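Local coordinates for N-acetylglucosamine-6-phosphate deacetylase (Mycobacterium smegmatis, PDB 6FV4), which probably removes the acetyl group from N-acetylglucosamine-6-phosphate by metal-dependent hydrolysis in mycobacterial amino-sugar metabolism, at residues 85-88 / 89-93; 351-354 / 355-358. The protein carries 1 engineered substitution. One frame throughout, in Å; residues are numbered along the deposited sequence.

Contact 1 of 2, residues 85-88 / 89-93; sequences TDDE and TARAV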
loop_
_atom_site.group_PDB
_atom_site.type_symbol
_atom_site.label_atom_id
_atom_site.label_comp_id
_atom_site.label_asym_id
_atom_site.label_seq_id
_atom_site.Cartn_x
_atom_site.Cartn_y
_atom_site.Cartn_z
ATOM N N THR B 85 0.990 -18.052 35.690
ATOM C CA THR B 85 1.749 -18.548 36.827
ATOM C C THR B 85 3.157 -17.976 36.773
ATOM O O THR B 85 3.670 -17.650 35.697
ATOM C CB THR B 85 1.809 -20.093 36.860
ATOM O OG1 THR B 85 2.601 -20.577 35.768
ATOM C CG2 THR B 85 0.416 -20.696 36.779
ATOM N N ASP B 86 3.771 -17.850 37.949
ATOM C CA ASP B 86 5.127 -17.312 38.028
ATOM C C ASP B 86 6.110 -18.147 37.228
ATOM O O ASP B 86 7.057 -17.606 36.646
ATOM C CB ASP B 86 5.584 -17.230 39.487
ATOM C CG ASP B 86 4.843 -16.159 40.270
ATOM O OD1 ASP B 86 4.285 -15.242 39.631
ATOM O OD2 ASP B 86 4.825 -16.223 41.518
ATOM N N ASP B 87 5.897 -19.461 37.179
ATOM C CA ASP B 87 6.838 -20.339 36.502
ATOM C C ASP B 87 6.711 -20.224 34.983
ATOM O O ASP B 87 7.720 -20.144 34.271
ATOM C CB ASP B 87 6.610 -21.772 36.981
ATOM C CG ASP B 87 7.311 -22.800 36.124
ATOM O OD1 ASP B 87 8.490 -22.586 35.751
ATOM O OD2 ASP B 87 6.678 -23.836 35.819
ATOM N N GLU B 88 5.482 -20.193 34.465
ATOM C CA GLU B 88 5.321 -20.079 33.022
ATOM C C GLU B 88 5.721 -18.692 32.538
ATOM O O GLU B 88 6.385 -18.562 31.506
ATOM C CB GLU B 88 3.886 -20.412 32.625
ATOM C CG GLU B 88 3.495 -21.814 33.029
ATOM C CD GLU B 88 2.926 -22.643 31.908
ATOM O OE1 GLU B 88 3.164 -22.321 30.722
ATOM O OE2 GLU B 88 2.230 -23.637 32.218
ATOM N N THR B 89 5.335 -17.647 33.271
ATOM C CA THR B 89 5.720 -16.300 32.865
ATOM C C THR B 89 7.228 -16.121 32.925
ATOM O O THR B 89 7.823 -15.506 32.029
ATOM C CB THR B 89 5.010 -15.270 33.731
ATOM O OG1 THR B 89 3.604 -15.398 33.514
ATOM C CG2 THR B 89 5.443 -13.837 33.345
ATOM N N ALA B 90 7.871 -16.674 33.958
ATOM C CA ALA B 90 9.317 -16.524 34.085
ATOM C C ALA B 90 10.048 -17.172 32.912
ATOM O O ALA B 90 11.038 -16.627 32.416
ATOM C CB ALA B 90 9.805 -17.106 35.405
ATOM N N ARG B 91 9.571 -18.336 32.456
ATOM C CA ARG B 91 10.221 -19.032 31.349
ATOM C C ARG B 91 10.047 -18.279 30.034
ATOM O O ARG B 91 10.978 -18.216 29.214
ATOM C CB ARG B 91 9.664 -20.455 31.224
ATOM C CG ARG B 91 10.212 -21.436 32.241
ATOM C CD ARG B 91 10.117 -22.883 31.754
ATOM N NE ARG B 91 8.733 -23.331 31.595
ATOM C CZ ARG B 91 7.995 -23.870 32.564
ATOM N NH1 ARG B 91 8.502 -24.036 33.777
ATOM N NH2 ARG B 91 6.743 -24.248 32.320
ATOM N N ALA B 92 8.847 -17.745 29.791
ATOM C CA ALA B 92 8.622 -16.976 28.572
ATOM C C ALA B 92 9.456 -15.710 28.583
ATOM O O ALA B 92 10.126 -15.380 27.588
ATOM C CB ALA B 92 7.144 -16.633 28.426
ATOM N N VAL B 93 9.453 -15.012 29.716
ATOM C CA VAL B 93 10.208 -13.772 29.838
ATOM C C VAL B 93 11.693 -14.035 29.652
ATOM O O VAL B 93 12.377 -13.302 28.933
ATOM C CB VAL B 93 9.910 -13.109 31.197
ATOM C CG1 VAL B 93 10.963 -12.067 31.520
ATOM C CG2 VAL B 93 8.510 -12.504 31.174
HETATM O O HOH W 1 1.943 -17.576 32.998
#
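The start of helix 86-98 is an N-capped first turn, in which Thr85 reaches forward to Glu88 and Thr89 while Asp87 reaches to Arg91 one turn on. As N-cap, Thr85 accepts Glu88 N on OG1 at 3.2 Å, a fairly straight bond (161°), so its hydroxyl occupies a backbone N-H that has no carbonyl of an earlier turn to use. Its own carbonyl then opens the helical pattern, with Thr89 N at 2.9 Å from Thr85 O. The Thr89 hydroxyl, beside its own backbone N (chi1 -63°), lies close to this start: a water donates to Thr89 OG1 at 2.8 Å and accepts Thr85 N, bridging the cap residue and the end of the first turn. Thr89 OG1 is also hydrogen-bonded to Gln126.

On the outer side, the Arg91 chain bends at its third torsion and brings NH1 against the carboxylate of Asp87 in a salt bridge. The modelled gap between Asp87 OD1 and Arg91 NH1 is implausibly short, so its exact length is doubtful. The two flat groups stand 72° apart; NH1 leads, close to both carboxylate oxygens, with NH2 further back. Lower down, Arg91 CG lies 3.5 Å from Asp87 O. Glu88 OE1 stays beyond salt-bridge distance of Arg91 and accepts Asn80 N, and Asp86 pairs with Arg125.

Three successive acids would probably interact favourably with the positive end of the helix dipole. A threonine N-cap with acids in the first turn is a classical helix N-terminus, and Asp87-Arg91 adds an i to i+4 salt bridge along the helix.

Contact 2 of 2, residues 351-354 / 355-358; sequences CVNP and ARAL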
loop_
_atom_site.group_PDB
_atom_site.type_symbol
_atom_site.label_atom_id
_atom_site.label_comp_id
_atom_site.label_asym_id
_atom_site.label_seq_id
_atom_site.Cartn_x
_atom_site.Cartn_y
_atom_site.Cartn_z
ATOM N N CYS B 351 11.254 -1.011 18.141
ATOM C CA CYS B 351 11.555 -0.354 19.408
ATOM C C CYS B 351 10.679 0.873 19.649
ATOM O O CYS B 351 9.994 0.947 20.676
ATOM C CB CYS B 351 13.037 0.049 19.475
ATOM S SG CYS B 351 14.246 -1.228 18.937
ATOM N N VAL B 352 10.666 1.839 18.737
ATOM C CA VAL B 352 10.006 3.116 19.032
ATOM C C VAL B 352 8.513 3.068 18.738
ATOM O O VAL B 352 7.690 3.414 19.596
ATOM C CB VAL B 352 10.682 4.273 18.274
ATOM C CG1 VAL B 352 10.023 5.594 18.680
ATOM C CG2 VAL B 352 12.173 4.294 18.564
ATOM N N ASN B 353 8.137 2.662 17.535
ATOM C CA ASN B 353 6.726 2.655 17.155
ATOM C C ASN B 353 5.876 1.830 18.101
ATOM O O ASN B 353 4.784 2.293 18.468
ATOM C CB ASN B 353 6.558 2.140 15.718
ATOM C CG ASN B 353 7.335 2.977 14.704
ATOM O OD1 ASN B 353 7.795 4.059 15.028
ATOM N ND2 ASN B 353 7.470 2.471 13.475
ATOM N N PRO B 354 6.260 0.604 18.478
ATOM C CA PRO B 354 5.372 -0.164 19.364
ATOM C C PRO B 354 5.277 0.422 20.760
ATOM O O PRO B 354 4.207 0.355 21.375
ATOM C CB PRO B 354 5.999 -1.562 19.370
ATOM C CG PRO B 354 7.379 -1.391 18.885
ATOM C CD PRO B 354 7.371 -0.225 17.969
ATOM N N ALA B 355 6.374 0.953 21.300
ATOM C CA ALA B 355 6.306 1.552 22.628
ATOM C C ALA B 355 5.390 2.763 22.616
ATOM O O ALA B 355 4.611 2.984 23.557
ATOM C CB ALA B 355 7.707 1.930 23.115
ATOM N N ARG B 356 5.465 3.554 21.547
ATOM C CA ARG B 356 4.627 4.740 21.421
ATOM C C ARG B 356 3.160 4.360 21.233
ATOM O O ARG B 356 2.269 4.969 21.836
ATOM C CB ARG B 356 5.127 5.594 20.247
ATOM C CG ARG B 356 4.502 6.965 20.147
ATOM C CD ARG B 356 4.962 7.667 18.890
ATOM N NE ARG B 356 4.720 6.837 17.720
ATOM C CZ ARG B 356 5.636 6.563 16.791
ATOM N NH1 ARG B 356 6.865 7.064 16.887
ATOM N NH2 ARG B 356 5.315 5.800 15.759
ATOM N N ALA B 357 2.886 3.357 20.398
ATOM C CA ALA B 357 1.502 2.955 20.174
ATOM C C ALA B 357 0.833 2.502 21.470
ATOM O O ALA B 357 -0.361 2.741 21.674
ATOM C CB ALA B 357 1.439 1.839 19.129
ATOM N N LEU B 358 1.575 1.843 22.343
ATOM C CA LEU B 358 1.006 1.304 23.573
ATOM C C LEU B 358 1.145 2.238 24.764
ATOM O O LEU B 358 0.729 1.873 25.869
ATOM C CB LEU B 358 1.639 -0.047 23.900
ATOM C CG LEU B 358 0.733 -1.133 23.314
ATOM C CD1 LEU B 358 0.928 -1.241 21.795
ATOM C CD2 LEU B 358 0.936 -2.462 23.983
HETATM O O HOH W 2 3.430 4.476 16.731
HETATM O O HOH W 3 9.044 6.574 14.981
#
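Near the C-terminal end of helix 339-357, Arg356 folds back over Val352 and Asn353 of the preceding turn. Its CB begins beside the backbone, 3.4 Å from Val352 O, the carbonyl that accepts Arg356 N at 3.0 Å. From there CG leaves anti to the backbone N (chi1 -170°), and the chain runs extended until the third torsion bends it back along the helix. The guanidinium thereby settles with one face over Asn353 CA, offset toward its rim. Arg356 NH1 passes 3.9 Å from Val352 CG1, a methyl that meets it obliquely, and gives a hydrogen to a water lying at the edge of the group, in its plane. Arg356 NH2 reaches Asn353 OD1 at 3.1 Å, but the bond is weak, bent to 131°, with the amide and guanidinium planes 42° apart. A second water accepts from NH2, at a modelled distance short enough to be doubtful, and donates to Asn353 O at 3.1 Å, a carbonyl that also takes Ala357 N.

Beneath this exposed arginine the turn is mostly buried. Pro354, lacking an N-H, kinks the helix; nearby, Cys351 O has no polar partner in the model, its approach from the next turn being Ala355 CB at 3.5 Å. Pro354 touches Thr71 and Ser279, setting the turn against strands 63-76 and 278-281.

Asn353 shares out its amide: ND2 donates to Pro275 O and Leu278 O, while OD1 accepts from Arg356 and, at 2.8 Å, from the NH1-bound water. Acceptors at ND2 and donors at OD1 fix which way round the amide sits. The positive guanidinium probably polarises the neutral carbonyl of Asn353, and the waters add bridges beside the weak direct bond.

Both contacts are short runs of about two turns at a helix end in the amidohydrolase fold, but at opposite ends: contact 1 starts helix 86-98, contact 2 finishes helix 339-357. Their centres are 24 Å apart and they do not touch. Contact 1 meets the chain at and just after strand 79-80, whereas contact 2 packs on strands 63-76 and 278-281. Contact 1 is partly buried, with its charged side chains at the surface, and its chemistry is ionic and capping. Contact 2 is mostly buried and nearer the chain centre. In each an exposed arginine meets a residue of the turn before, a carboxylate in contact 1 and a buried amide in contact 2.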